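Local coordinates for phosphate binding protein (Planctomyces limnophilus, PDB 4JWO) that probably binds phosphate as the PstS-type receptor of a system that carries the ion across the cytoplasmic membrane, at residues 135-140 and 306-311; 76-81 and 313-318; 288-293 and 302-307. One frame throughout, in Å; residues are numbered along the deposited sequence.

Contact 1 (135-140 and 306-311); sequences VEFQVA and FLLSEK
Phe-137 and Leu-308 meet at about a right angle, and beside them Val-139 meets Leu-307 on a slant; these two crossings make up most of the contact between strand 134-148 and the end of helix 298-308. Phe-137 leaves the strand toward the helix, and with CG anti to the carbonyl carbon (chi1 -64°) its ring lies beside its own backbone N. One methyl of Leu-308 reaches it: CD1 lies 3.9 Å from Phe-137 CD1 and 4.0 Å from Phe-137 CE1, an oblique approach to one flank of the ring. In the second pair a single branch of the valine is used. Val-139 CG1 lies 3.9 Å from Leu-307 CD2 and 4.0 Å from Leu-307 CG, while the other methyl of Leu-308, CD2, is 4.4 Å from that same Val-139 CG1. Leu-308 thus spreads its two methyls over Phe-137 and Val-139, while Leu-307 meets only the valine.

The backbone adds one polar link. Val-139 has a psi of -16°, and both Val-139 and Ala-140 pair with Leu-286 of strand 283-291, which is consistent with a classic beta bulge. A water donates to Val-139 O at 3.2 Å and to Leu-307 O at 2.8 Å, joining the strand at this point to a carbonyl in the last turn of the helix. Just beyond, Ser-309 N and Ser-309 OG both reach Phe-306 O from the same face of its plane, where the helix breaks before helix 310-318.

On the far side of the strand, Gln-138 faces helix 326-340. All four touching residues are buried and apolar, so the fit between the segments rests mainly on van der Waals packing, and the one polar link seen between them is the water held by two carbonyl oxygens.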
ATOM      1  N   VAL A 135      -3.853  13.461  14.545  1.00 29.91           N
ATOM      2  CA  VAL A 135      -2.715  13.993  13.802  1.00 31.36           C
ATOM      3  C   VAL A 135      -2.336  12.990  12.721  1.00 26.10           C
ATOM      4  O   VAL A 135      -2.196  11.798  12.991  1.00 25.07           O
ATOM      5  CB  VAL A 135      -1.499  14.260  14.711  1.00 27.44           C
ATOM      6  CG1 VAL A 135      -0.433  15.022  13.943  1.00 33.80           C
ATOM      7  CG2 VAL A 135      -1.918  15.041  15.949  1.00 32.93           C
ATOM      8  N   GLU A 136      -2.172  13.479  11.494  1.00 24.94           N
ATOM      9  CA  GLU A 136      -1.906  12.622  10.346  1.00 22.26           C
ATOM     10  C   GLU A 136      -0.432  12.661   9.966  1.00 24.32           C
ATOM     11  O   GLU A 136       0.159  13.732   9.833  1.00 24.27           O
ATOM     12  CB  GLU A 136      -2.758  13.092   9.166  1.00 22.81           C
ATOM     13  CG  GLU A 136      -2.401  12.508   7.828  1.00 23.56           C
ATOM     14  CD  GLU A 136      -3.306  13.053   6.745  1.00 34.69           C
ATOM     15  OE1 GLU A 136      -4.536  12.852   6.855  1.00 34.06           O
ATOM     16  OE2 GLU A 136      -2.801  13.709   5.805  1.00 30.26           O
ATOM     17  N   PHE A 137       0.165  11.490   9.807  1.00 24.84           N
ATOM     18  CA  PHE A 137       1.551  11.399   9.361  1.00 23.59           C
ATOM     19  C   PHE A 137       1.675  10.553   8.106  1.00 21.82           C
ATOM     20  O   PHE A 137       1.339   9.376   8.123  1.00 23.84           O
ATOM     21  CB  PHE A 137       2.406  10.802  10.479  1.00 27.21           C
ATOM     22  CG  PHE A 137       2.476  11.662  11.699  1.00 25.62           C
ATOM     23  CD1 PHE A 137       3.260  12.804  11.705  1.00 25.43           C
ATOM     24  CD2 PHE A 137       1.750  11.345  12.842  1.00 25.23           C
ATOM     25  CE1 PHE A 137       3.331  13.618  12.825  1.00 26.76           C
ATOM     26  CE2 PHE A 137       1.814  12.152  13.967  1.00 26.01           C
ATOM     27  CZ  PHE A 137       2.614  13.293  13.958  1.00 25.93           C
ATOM     28  N   GLN A 138       2.157  11.149   7.013  1.00 20.02           N
ATOM     29  CA  GLN A 138       2.457  10.380   5.813  1.00 21.82           C
ATOM     30  C   GLN A 138       3.806   9.692   6.008  1.00 24.59           C
ATOM     31  O   GLN A 138       4.809  10.348   6.288  1.00 23.55           O
ATOM     32  CB  GLN A 138       2.508  11.288   4.585  1.00 20.65           C
ATOM     33  CG  GLN A 138       2.684  10.529   3.285  1.00 18.76           C
ATOM     34  CD  GLN A 138       2.688  11.433   2.072  1.00 19.35           C
ATOM     35  OE1 GLN A 138       2.085  12.514   2.077  1.00 27.32           O
ATOM     36  NE2 GLN A 138       3.367  11.008   1.038  1.00 19.84           N
ATOM     37  N   VAL A 139       3.840   8.374   5.861  1.00 20.68           N
ATOM     38  CA  VAL A 139       5.036   7.627   6.259  1.00 21.81           C
ATOM     39  C   VAL A 139       5.735   6.862   5.139  1.00 22.02           C
ATOM     40  O   VAL A 139       6.882   6.456   5.291  1.00 23.56           O
ATOM     41  CB  VAL A 139       4.745   6.674   7.439  1.00 21.96           C
ATOM     42  CG1 VAL A 139       4.249   7.470   8.637  1.00 19.74           C
ATOM     43  CG2 VAL A 139       3.719   5.609   7.046  1.00 22.18           C
ATOM     44  N   ALA A 140       5.047   6.670   4.020  1.00 17.89           N
ATOM     45  CA  ALA A 140       5.587   5.897   2.914  1.00 17.29           C
ATOM     46  C   ALA A 140       4.710   6.086   1.705  1.00 16.78           C
ATOM     47  O   ALA A 140       3.617   6.630   1.806  1.00 18.22           O
ATOM     48  CB  ALA A 140       5.637   4.413   3.291  1.00 20.53           C
ATOM     49  N   PHE A 306      10.738   8.146  15.814  1.00 40.60           N
ATOM     50  CA  PHE A 306      11.553   7.115  15.171  1.00 40.90           C
ATOM     51  C   PHE A 306      11.023   6.789  13.776  1.00 37.63           C
ATOM     52  O   PHE A 306      11.787   6.599  12.827  1.00 36.68           O
ATOM     53  CB  PHE A 306      11.580   5.854  16.038  1.00 43.59           C
ATOM     54  CG  PHE A 306      12.399   4.736  15.460  1.00 44.65           C
ATOM     55  CD1 PHE A 306      13.782   4.777  15.507  1.00 47.25           C
ATOM     56  CD2 PHE A 306      11.786   3.643  14.872  1.00 46.68           C
ATOM     57  CE1 PHE A 306      14.542   3.749  14.975  1.00 47.11           C
ATOM     58  CE2 PHE A 306      12.541   2.610  14.338  1.00 47.10           C
ATOM     59  CZ  PHE A 306      13.922   2.665  14.393  1.00 39.55           C
ATOM     60  N   LEU A 307       9.702   6.736  13.665  1.00 38.48           N
ATOM     61  CA  LEU A 307       9.024   6.434  12.413  1.00 36.47           C
ATOM     62  C   LEU A 307       9.364   7.445  11.312  1.00 36.31           C
ATOM     63  O   LEU A 307       9.545   7.079  10.149  1.00 32.11           O
ATOM     64  CB  LEU A 307       7.515   6.388  12.673  1.00 39.84           C
ATOM     65  CG  LEU A 307       6.535   6.042  11.560  1.00 41.24           C
ATOM     66  CD1 LEU A 307       6.936   4.742  10.906  1.00 34.60           C
ATOM     67  CD2 LEU A 307       5.122   5.945  12.130  1.00 44.41           C
ATOM     68  N   LEU A 308       9.474   8.715  11.691  1.00 34.32           N
ATOM     69  CA  LEU A 308       9.715   9.796  10.736  1.00 31.18           C
ATOM     70  C   LEU A 308      11.202  10.027  10.467  1.00 33.71           C
ATOM     71  O   LEU A 308      11.572  10.747   9.543  1.00 37.75           O
ATOM     72  CB  LEU A 308       9.088  11.102  11.246  1.00 28.55           C
ATOM     73  CG  LEU A 308       7.586  11.102  11.545  1.00 32.25           C
ATOM     74  CD1 LEU A 308       7.124  12.478  12.003  1.00 27.96           C
ATOM     75  CD2 LEU A 308       6.793  10.643  10.332  1.00 27.55           C
ATOM     76  N   SER A 309      12.052   9.423  11.285  1.00 31.97           N
ATOM     77  CA  SER A 309      13.493   9.628  11.182  1.00 36.30           C
ATOM     78  C   SER A 309      14.069   8.931   9.958  1.00 38.04           C
ATOM     79  O   SER A 309      13.367   8.192   9.272  1.00 33.40           O
ATOM     80  CB  SER A 309      14.191   9.102  12.433  1.00 42.11           C
ATOM     81  OG  SER A 309      14.044   7.698  12.532  1.00 40.08           O
ATOM     82  N   GLU A 310      15.352   9.167   9.698  1.00 35.06           N
ATOM     83  CA  GLU A 310      16.045   8.517   8.590  1.00 39.30           C
ATOM     84  C   GLU A 310      16.051   7.001   8.777  1.00 38.73           C
ATOM     85  O   GLU A 310      16.002   6.245   7.807  1.00 37.88           O
ATOM     86  CB  GLU A 310      17.476   9.048   8.467  1.00 42.95           C
ATOM     87  CG  GLU A 310      18.256   8.485   7.284  1.00 46.35           C
ATOM     88  CD  GLU A 310      17.697   8.920   5.936  1.00 56.76           C
ATOM     89  OE1 GLU A 310      17.034   9.978   5.864  1.00 59.56           O
ATOM     90  OE2 GLU A 310      17.927   8.202   4.940  1.00 64.49           O
ATOM     91  N   LYS A 311      16.110   6.563  10.030  1.00 38.33           N
ATOM     92  CA  LYS A 311      16.028   5.139  10.344  1.00 38.82           C
ATOM     93  C   LYS A 311      14.654   4.587   9.990  1.00 34.50           C
ATOM     94  O   LYS A 311      14.530   3.443   9.552  1.00 32.65           O
ATOM     95  CB  LYS A 311      16.315   4.891  11.819  1.00 44.89           C
ATOM     96  CG  LYS A 311      17.768   5.069  12.193  1.00 49.22           C
ATOM     97  CD  LYS A 311      17.990   4.783  13.668  1.00 58.51           C
ATOM     98  CE  LYS A 311      19.461   4.871  14.033  1.00 61.43           C
ATOM     99  NZ  LYS A 311      19.665   4.681  15.496  1.00 66.35           N
TER
HETATM  100  O   HOH W   1       8.293   7.852   7.744  1.00 38.60           O

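Contact 2 (76-81 and 313-318); sequences QAVAEE and DQLVEE
Leu-315 is the side chain around which this contact forms: its CD1 methyl enters the surface of helix 72-85 between Ala-77, Val-78 and Glu-81, and it supplies more than half of the 169 Å² buried by the two segments. The axes of segments 76-81 and 313-318 approach to 9.9 Å, with 128° between their N-to-C directions, an oblique crossing, well off antiparallel.

Apolar packing comes first. Leu-315 CD1 lies 4.0 Å from Val-78 CG2 and 3.9 Å from Val-78 CA, so it rests against both the branch and the backbone of that residue. Glu-81 takes part through the hydrocarbon of its stem: Glu-81 CG is 3.8 Å from Leu-315 CD1 and 4.1 Å from Leu-315 CD2, touching both leucine methyls. Its first torsion, far from a staggered value (chi1 -107°), brings CG against those methyls, and the bend at chi2 (-85°) turns the carboxylate away from that line, toward the ring of Phe-306 in helix 298-308.

A second kind of approach is methyl to carbonyl. Leu-315 CD1 sits 3.9 Å from Ala-77 O, an oxygen that already accepts the helical bond from Glu-81 N, so this is van der Waals contact and does not replace the helix bonding.

Charge is the third element and a weak one. Glu-81 OE1 and Glu-318 OE1 are 6.9 Å apart, and any repulsion between them is probably softened by solvent, as both residues are exposed.

Toward the interior, Val-78 also packs on Phe-303, Phe-306 and Leu-307 of helix 298-308, while Ala-79, on another face of helix 72-85, lies on Leu-91 of strand 89-93. Helix 72-85 is thus held between that strand and the consecutive helices 298-308 and 310-318.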
ATOM      1  N   GLN A  76       4.835  -3.266  12.091  1.00 26.59           N
ATOM      2  CA  GLN A  76       5.471  -4.426  12.712  1.00 28.31           C
ATOM      3  C   GLN A  76       6.990  -4.297  12.715  1.00 35.66           C
ATOM      4  O   GLN A  76       7.646  -4.643  13.700  1.00 33.32           O
ATOM      5  CB  GLN A  76       5.057  -5.724  12.011  1.00 27.51           C
ATOM      6  CG  GLN A  76       5.610  -6.972  12.668  1.00 40.64           C
ATOM      7  CD  GLN A  76       5.213  -7.085  14.130  1.00 51.83           C
ATOM      8  OE1 GLN A  76       4.079  -7.446  14.450  1.00 58.50           O
ATOM      9  NE2 GLN A  76       6.148  -6.771  15.027  1.00 51.39           N
ATOM     10  N   ALA A  77       7.544  -3.797  11.614  1.00 30.28           N
ATOM     11  CA  ALA A  77       8.991  -3.660  11.485  1.00 29.03           C
ATOM     12  C   ALA A  77       9.530  -2.562  12.386  1.00 32.99           C
ATOM     13  O   ALA A  77      10.565  -2.726  13.040  1.00 34.22           O
ATOM     14  CB  ALA A  77       9.373  -3.389  10.040  1.00 30.27           C
ATOM     15  N   VAL A  78       8.834  -1.431  12.409  1.00 32.38           N
ATOM     16  CA  VAL A  78       9.218  -0.344  13.289  1.00 41.11           C
ATOM     17  C   VAL A  78       9.060  -0.803  14.734  1.00 44.31           C
ATOM     18  O   VAL A  78       9.905  -0.502  15.569  1.00 56.20           O
ATOM     19  CB  VAL A  78       8.425   0.957  12.991  1.00 36.92           C
ATOM     20  CG1 VAL A  78       8.770   2.032  13.995  1.00 51.15           C
ATOM     21  CG2 VAL A  78       8.738   1.447  11.585  1.00 38.04           C
ATOM     22  N   ALA A  79       8.015  -1.575  15.018  1.00 45.87           N
ATOM     23  CA  ALA A  79       7.815  -2.115  16.367  1.00 47.03           C
ATOM     24  C   ALA A  79       8.965  -3.011  16.826  1.00 52.19           C
ATOM     25  O   ALA A  79       9.484  -2.842  17.930  1.00 59.58           O
ATOM     26  CB  ALA A  79       6.498  -2.865  16.466  1.00 52.27           C
ATOM     27  N   GLU A  80       9.355  -3.963  15.980  1.00 42.14           N
ATOM     28  CA  GLU A  80      10.422  -4.907  16.312  1.00 43.04           C
ATOM     29  C   GLU A  80      11.729  -4.173  16.604  1.00 45.68           C
ATOM     30  O   GLU A  80      12.453  -4.506  17.544  1.00 45.85           O
ATOM     31  CB  GLU A  80      10.621  -5.922  15.177  1.00 42.29           C
ATOM     32  CG  GLU A  80      11.849  -6.804  15.353  1.00 51.78           C
ATOM     33  CD  GLU A  80      11.657  -8.210  14.811  1.00 51.92           C
ATOM     34  OE1 GLU A  80      12.431  -9.109  15.208  1.00 53.95           O
ATOM     35  OE2 GLU A  80      10.738  -8.417  13.992  1.00 50.71           O
ATOM     36  N   GLU A  81      12.012  -3.160  15.794  1.00 39.07           N
ATOM     37  CA  GLU A  81      13.210  -2.342  15.946  1.00 40.55           C
ATOM     38  C   GLU A  81      13.090  -1.467  17.184  1.00 48.69           C
ATOM     39  O   GLU A  81      14.014  -1.382  17.995  1.00 54.82           O
ATOM     40  CB  GLU A  81      13.395  -1.463  14.705  1.00 48.76           C
ATOM     41  CG  GLU A  81      14.534  -1.881  13.790  1.00 54.77           C
ATOM     42  CD  GLU A  81      15.864  -1.303  14.228  1.00 63.02           C
ATOM     43  OE1 GLU A  81      16.867  -2.048  14.246  1.00 68.38           O
ATOM     44  OE2 GLU A  81      15.905  -0.096  14.546  1.00 66.06           O
ATOM     45  N   ASP A 313      12.765   5.793   7.584  1.00 31.62           N
ATOM     46  CA  ASP A 313      12.764   5.734   6.124  1.00 27.24           C
ATOM     47  C   ASP A 313      13.477   4.480   5.638  1.00 30.34           C
ATOM     48  O   ASP A 313      13.061   3.862   4.661  1.00 29.08           O
ATOM     49  CB  ASP A 313      13.443   6.968   5.526  1.00 35.40           C
ATOM     50  CG  ASP A 313      12.715   8.255   5.850  1.00 33.15           C
ATOM     51  OD1 ASP A 313      11.486   8.219   6.085  1.00 33.78           O
ATOM     52  OD2 ASP A 313      13.380   9.311   5.866  1.00 40.28           O
ATOM     53  N   GLN A 314      14.558   4.110   6.317  1.00 31.76           N
ATOM     54  CA  GLN A 314      15.307   2.912   5.950  1.00 30.27           C
ATOM     55  C   GLN A 314      14.472   1.653   6.148  1.00 33.42           C
ATOM     56  O   GLN A 314      14.514   0.738   5.329  1.00 31.94           O
ATOM     57  CB  GLN A 314      16.623   2.823   6.731  1.00 38.19           C
ATOM     58  CG  GLN A 314      17.735   3.674   6.146  1.00 43.86           C
ATOM     59  CD  GLN A 314      18.912   3.845   7.087  1.00 58.17           C
ATOM     60  OE1 GLN A 314      18.993   3.193   8.132  1.00 65.68           O
ATOM     61  NE2 GLN A 314      19.833   4.732   6.722  1.00 59.38           N
ATOM     62  N   LEU A 315      13.713   1.612   7.238  1.00 30.93           N
ATOM     63  CA  LEU A 315      12.836   0.477   7.511  1.00 30.76           C
ATOM     64  C   LEU A 315      11.714   0.418   6.472  1.00 28.58           C
ATOM     65  O   LEU A 315      11.325  -0.661   6.026  1.00 29.75           O
ATOM     66  CB  LEU A 315      12.263   0.555   8.932  1.00 28.60           C
ATOM     67  CG  LEU A 315      13.176   0.031  10.046  1.00 36.77           C
ATOM     68  CD1 LEU A 315      12.530   0.227  11.409  1.00 44.28           C
ATOM     69  CD2 LEU A 315      13.514  -1.436   9.825  1.00 43.16           C
ATOM     70  N   VAL A 316      11.210   1.584   6.087  1.00 24.26           N
ATOM     71  CA  VAL A 316      10.176   1.669   5.060  1.00 22.10           C
ATOM     72  C   VAL A 316      10.668   1.021   3.764  1.00 25.63           C
ATOM     73  O   VAL A 316       9.958   0.224   3.143  1.00 22.92           O
ATOM     74  CB  VAL A 316       9.737   3.127   4.846  1.00 20.82           C
ATOM     75  CG1 VAL A 316       9.082   3.314   3.488  1.00 22.36           C
ATOM     76  CG2 VAL A 316       8.805   3.553   5.975  1.00 23.00           C
ATOM     77  N   GLU A 317      11.903   1.324   3.379  1.00 22.64           N
ATOM     78  CA  GLU A 317      12.484   0.718   2.182  1.00 24.86           C
ATOM     79  C   GLU A 317      12.766  -0.767   2.397  1.00 26.83           C
ATOM     80  O   GLU A 317      12.676  -1.568   1.473  1.00 28.35           O
ATOM     81  CB  GLU A 317      13.756   1.459   1.767  1.00 26.76           C
ATOM     82  CG  GLU A 317      13.514   2.920   1.427  1.00 28.37           C
ATOM     83  CD  GLU A 317      14.778   3.647   1.017  1.00 41.20           C
ATOM     84  OE1 GLU A 317      15.828   3.434   1.663  1.00 49.84           O
ATOM     85  OE2 GLU A 317      14.721   4.425   0.042  1.00 39.75           O
ATOM     86  N   GLU A 318      13.107  -1.135   3.625  1.00 27.82           N
ATOM     87  CA  GLU A 318      13.432  -2.523   3.928  1.00 28.49           C
ATOM     88  C   GLU A 318      12.239  -3.451   3.709  1.00 27.49           C
ATOM     89  O   GLU A 318      12.410  -4.612   3.328  1.00 30.19           O
ATOM     90  CB  GLU A 318      13.940  -2.643   5.367  1.00 34.24           C
ATOM     91  CG  GLU A 318      14.980  -3.703   5.594  1.00 51.67           C
ATOM     92  CD  GLU A 318      15.682  -3.513   6.923  1.00 64.63           C
ATOM     93  OE1 GLU A 318      15.295  -4.184   7.904  1.00 66.43           O
ATOM     94  OE2 GLU A 318      16.613  -2.681   6.986  1.00 69.50           O
TER

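Contact 3 (288-293 and 302-307); sequences IYTTKA and EFIKFL
A strand-to-helix unit of an alpha/beta lobe brings Ile-288 and Thr-290 of strand 283-291 against Ile-304 and Leu-307 of helix 298-308, the next long element in the chain. The axes of strand segment 288-291 and helix segment 302-307 lie 10.9 Å apart at 152°, close to antiparallel, as expected when a chain leaves a sheet and doubles back over it. Ile-288 uses two branches. Its CG2, anti to the backbone N, is 3.8 Å from Ile-304 CD1, and the two side chains run antiparallel alongside one another. The other branch, Ile-288 CG1, lies 3.7 Å from Leu-307 CD2.

The strand is an inner one of the sheet, between 112-115 and 134-148, in the lobe-type architecture of periplasmic binding proteins. The helix covers one side of it; Tyr-289 points to the other side, where its ring meets Phe-102 edge-to-face. One step beyond, Thr-290 approaches more loosely, with its CG2 at 4.4 Å from Ile-304 CG1, while its OG1 is hydrogen-bonded to Asp-111 O. Ile-304 also touches Phe-137, and Ile-288 lies on Ser-75 of helix 72-85.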
ATOM      1  N   ILE A 288       0.017   7.113   9.123  1.00 21.03           N
ATOM      2  CA  ILE A 288      -0.127   6.712  10.514  1.00 22.65           C
ATOM      3  C   ILE A 288      -0.834   7.851  11.236  1.00 25.96           C
ATOM      4  O   ILE A 288      -0.454   9.015  11.088  1.00 24.86           O
ATOM      5  CB  ILE A 288       1.250   6.454  11.157  1.00 23.20           C
ATOM      6  CG1 ILE A 288       1.785   5.084  10.730  1.00 23.28           C
ATOM      7  CG2 ILE A 288       1.170   6.555  12.682  1.00 24.87           C
ATOM      8  CD1 ILE A 288       1.169   3.908  11.490  1.00 29.05           C
ATOM      9  N   TYR A 289      -1.877   7.520  11.997  1.00 23.88           N
ATOM     10  CA  TYR A 289      -2.637   8.504  12.766  1.00 26.49           C
ATOM     11  C   TYR A 289      -2.494   8.239  14.247  1.00 28.23           C
ATOM     12  O   TYR A 289      -2.481   7.089  14.681  1.00 31.35           O
ATOM     13  CB  TYR A 289      -4.129   8.420  12.428  1.00 29.00           C
ATOM     14  CG  TYR A 289      -4.510   8.988  11.086  1.00 27.13           C
ATOM     15  CD1 TYR A 289      -4.383   8.234   9.929  1.00 25.36           C
ATOM     16  CD2 TYR A 289      -5.010  10.275  10.977  1.00 27.92           C
ATOM     17  CE1 TYR A 289      -4.735   8.753   8.698  1.00 25.41           C
ATOM     18  CE2 TYR A 289      -5.367  10.796   9.756  1.00 24.30           C
ATOM     19  CZ  TYR A 289      -5.229  10.037   8.622  1.00 23.89           C
ATOM     20  OH  TYR A 289      -5.584  10.577   7.404  1.00 28.23           O
ATOM     21  N   THR A 290      -2.397   9.307  15.029  1.00 28.32           N
ATOM     22  CA  THR A 290      -2.578   9.200  16.464  1.00 27.79           C
ATOM     23  C   THR A 290      -3.274  10.485  16.897  1.00 29.43           C
ATOM     24  O   THR A 290      -3.837  11.180  16.059  1.00 30.09           O
ATOM     25  CB  THR A 290      -1.243   8.960  17.201  1.00 29.79           C
ATOM     26  OG1 THR A 290      -1.499   8.686  18.584  1.00 29.23           O
ATOM     27  CG2 THR A 290      -0.334  10.163  17.081  1.00 29.74           C
ATOM     28  N   THR A 291      -3.278  10.794  18.186  1.00 30.13           N
ATOM     29  CA  THR A 291      -3.955  12.000  18.640  1.00 31.84           C
ATOM     30  C   THR A 291      -3.001  12.886  19.421  1.00 33.14           C
ATOM     31  O   THR A 291      -1.954  12.431  19.874  1.00 35.99           O
ATOM     32  CB  THR A 291      -5.202  11.675  19.491  1.00 31.04           C
ATOM     33  OG1 THR A 291      -4.804  11.317  20.819  1.00 34.19           O
ATOM     34  CG2 THR A 291      -5.989  10.533  18.875  1.00 30.19           C
ATOM     35  N   LYS A 292      -3.369  14.154  19.570  1.00 34.58           N
ATOM     36  CA  LYS A 292      -2.573  15.108  20.324  1.00 36.24           C
ATOM     37  C   LYS A 292      -2.462  14.671  21.782  1.00 38.52           C
ATOM     38  O   LYS A 292      -1.403  14.794  22.399  1.00 37.74           O
ATOM     39  CB  LYS A 292      -3.205  16.500  20.218  1.00 39.22           C
ATOM     40  CG  LYS A 292      -2.366  17.639  20.757  1.00 47.85           C
ATOM     41  CD  LYS A 292      -2.957  18.979  20.316  1.00 53.59           C
ATOM     42  CE  LYS A 292      -2.313  20.154  21.038  1.00 59.56           C
ATOM     43  NZ  LYS A 292      -0.880  20.330  20.669  1.00 59.95           N
ATOM     44  N   ALA A 293      -3.552  14.137  22.325  1.00 38.42           N
ATOM     45  CA  ALA A 293      -3.552  13.661  23.702  1.00 38.15           C
ATOM     46  C   ALA A 293      -2.612  12.471  23.908  1.00 37.20           C
ATOM     47  O   ALA A 293      -1.889  12.416  24.901  1.00 39.55           O
ATOM     48  CB  ALA A 293      -4.969  13.320  24.155  1.00 40.80           C
ATOM     49  N   GLU A 302       7.730   9.176  21.167  1.00 57.44           N
ATOM     50  CA  GLU A 302       8.978   8.558  20.732  1.00 61.11           C
ATOM     51  C   GLU A 302       8.777   7.594  19.565  1.00 53.44           C
ATOM     52  O   GLU A 302       9.647   7.459  18.704  1.00 52.98           O
ATOM     53  CB  GLU A 302       9.659   7.838  21.897  1.00 66.11           C
ATOM     54  CG  GLU A 302      11.121   7.552  21.657  1.00 67.69           C
ATOM     55  CD  GLU A 302      11.886   8.795  21.242  1.00 66.51           C
ATOM     56  OE1 GLU A 302      11.622   9.878  21.806  1.00 70.29           O
ATOM     57  OE2 GLU A 302      12.745   8.690  20.343  1.00 69.91           O
ATOM     58  N   PHE A 303       7.630   6.926  19.533  1.00 51.71           N
ATOM     59  CA  PHE A 303       7.342   5.994  18.453  1.00 45.22           C
ATOM     60  C   PHE A 303       7.168   6.713  17.119  1.00 46.10           C
ATOM     61  O   PHE A 303       7.648   6.247  16.085  1.00 44.30           O
ATOM     62  CB  PHE A 303       6.101   5.155  18.759  1.00 47.05           C
ATOM     63  CG  PHE A 303       5.726   4.213  17.651  1.00 43.22           C
ATOM     64  CD1 PHE A 303       6.520   3.115  17.360  1.00 52.45           C
ATOM     65  CD2 PHE A 303       4.580   4.422  16.897  1.00 46.25           C
ATOM     66  CE1 PHE A 303       6.181   2.243  16.333  1.00 48.56           C
ATOM     67  CE2 PHE A 303       4.235   3.553  15.870  1.00 44.66           C
ATOM     68  CZ  PHE A 303       5.037   2.459  15.592  1.00 47.04           C
ATOM     69  N   ILE A 304       6.470   7.844  17.141  1.00 40.85           N
ATOM     70  CA  ILE A 304       6.258   8.616  15.923  1.00 40.49           C
ATOM     71  C   ILE A 304       7.570   9.224  15.432  1.00 32.67           C
ATOM     72  O   ILE A 304       7.850   9.223  14.235  1.00 36.36           O
ATOM     73  CB  ILE A 304       5.196   9.723  16.110  1.00 33.59           C
ATOM     74  CG1 ILE A 304       3.840   9.107  16.460  1.00 37.63           C
ATOM     75  CG2 ILE A 304       5.074  10.562  14.845  1.00 35.22           C
ATOM     76  CD1 ILE A 304       3.269   8.224  15.371  1.00 33.75           C
ATOM     77  N   LYS A 305       8.375   9.725  16.364  1.00 37.56           N
ATOM     78  CA  LYS A 305       9.670  10.319  16.033  1.00 34.54           C
ATOM     79  C   LYS A 305      10.596   9.355  15.286  1.00 39.42           C
ATOM     80  O   LYS A 305      11.160   9.700  14.244  1.00 40.64           O
ATOM     81  CB  LYS A 305      10.352  10.842  17.298  1.00 42.11           C
ATOM     82  CG  LYS A 305      11.743  11.399  17.066  1.00 43.99           C
ATOM     83  CD  LYS A 305      12.382  11.825  18.384  1.00 51.43           C
ATOM     84  CE  LYS A 305      13.853  12.165  18.203  1.00 54.04           C
ATOM     85  NZ  LYS A 305      14.526  12.472  19.498  1.00 60.34           N
ATOM     86  N   PHE A 306      10.738   8.146  15.814  1.00 40.60           N
ATOM     87  CA  PHE A 306      11.553   7.115  15.171  1.00 40.90           C
ATOM     88  C   PHE A 306      11.023   6.789  13.776  1.00 37.63           C
ATOM     89  O   PHE A 306      11.787   6.599  12.827  1.00 36.68           O
ATOM     90  CB  PHE A 306      11.580   5.854  16.038  1.00 43.59           C
ATOM     91  CG  PHE A 306      12.399   4.736  15.460  1.00 44.65           C
ATOM     92  CD1 PHE A 306      13.782   4.777  15.507  1.00 47.25           C
ATOM     93  CD2 PHE A 306      11.786   3.643  14.872  1.00 46.68           C
ATOM     94  CE1 PHE A 306      14.542   3.749  14.975  1.00 47.11           C
ATOM     95  CE2 PHE A 306      12.541   2.610  14.338  1.00 47.10           C
ATOM     96  CZ  PHE A 306      13.922   2.665  14.393  1.00 39.55           C
ATOM     97  N   LEU A 307       9.702   6.736  13.665  1.00 38.48           N
ATOM     98  CA  LEU A 307       9.024   6.434  12.413  1.00 36.47           C
ATOM     99  C   LEU A 307       9.364   7.445  11.312  1.00 36.31           C
ATOM    100  O   LEU A 307       9.545   7.079  10.149  1.00 32.11           O
ATOM    101  CB  LEU A 307       7.515   6.388  12.673  1.00 39.84           C
ATOM    102  CG  LEU A 307       6.535   6.042  11.560  1.00 41.24           C
ATOM    103  CD1 LEU A 307       6.936   4.742  10.906  1.00 34.60           C
ATOM    104  CD2 LEU A 307       5.122   5.945  12.130  1.00 44.41           C
TER

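Contacts 1 and 3 are core packing: both place helix 298-308 on one sheet, against the neighbouring antiparallel strands 134-148 and 283-291, and Leu-307 serves both. Their centres are 8 Å apart. They differ in that contact 1, at the C-terminal end of the helix, includes a bridging water, whereas contact 3 is wholly apolar across its segments. Contact 2 is partly exposed and joins two helices, where Leu-315 and Val-78 are joined by the hydrocarbon stem of Glu-81. Phe-306, in the segments of contacts 1 and 3 though not touching across either, links them to contact 2: Phe-306 CD2 is 3.5 Å from Val-78 CG1. Separately, Val-316 packs on Ala-140 beside contact 1.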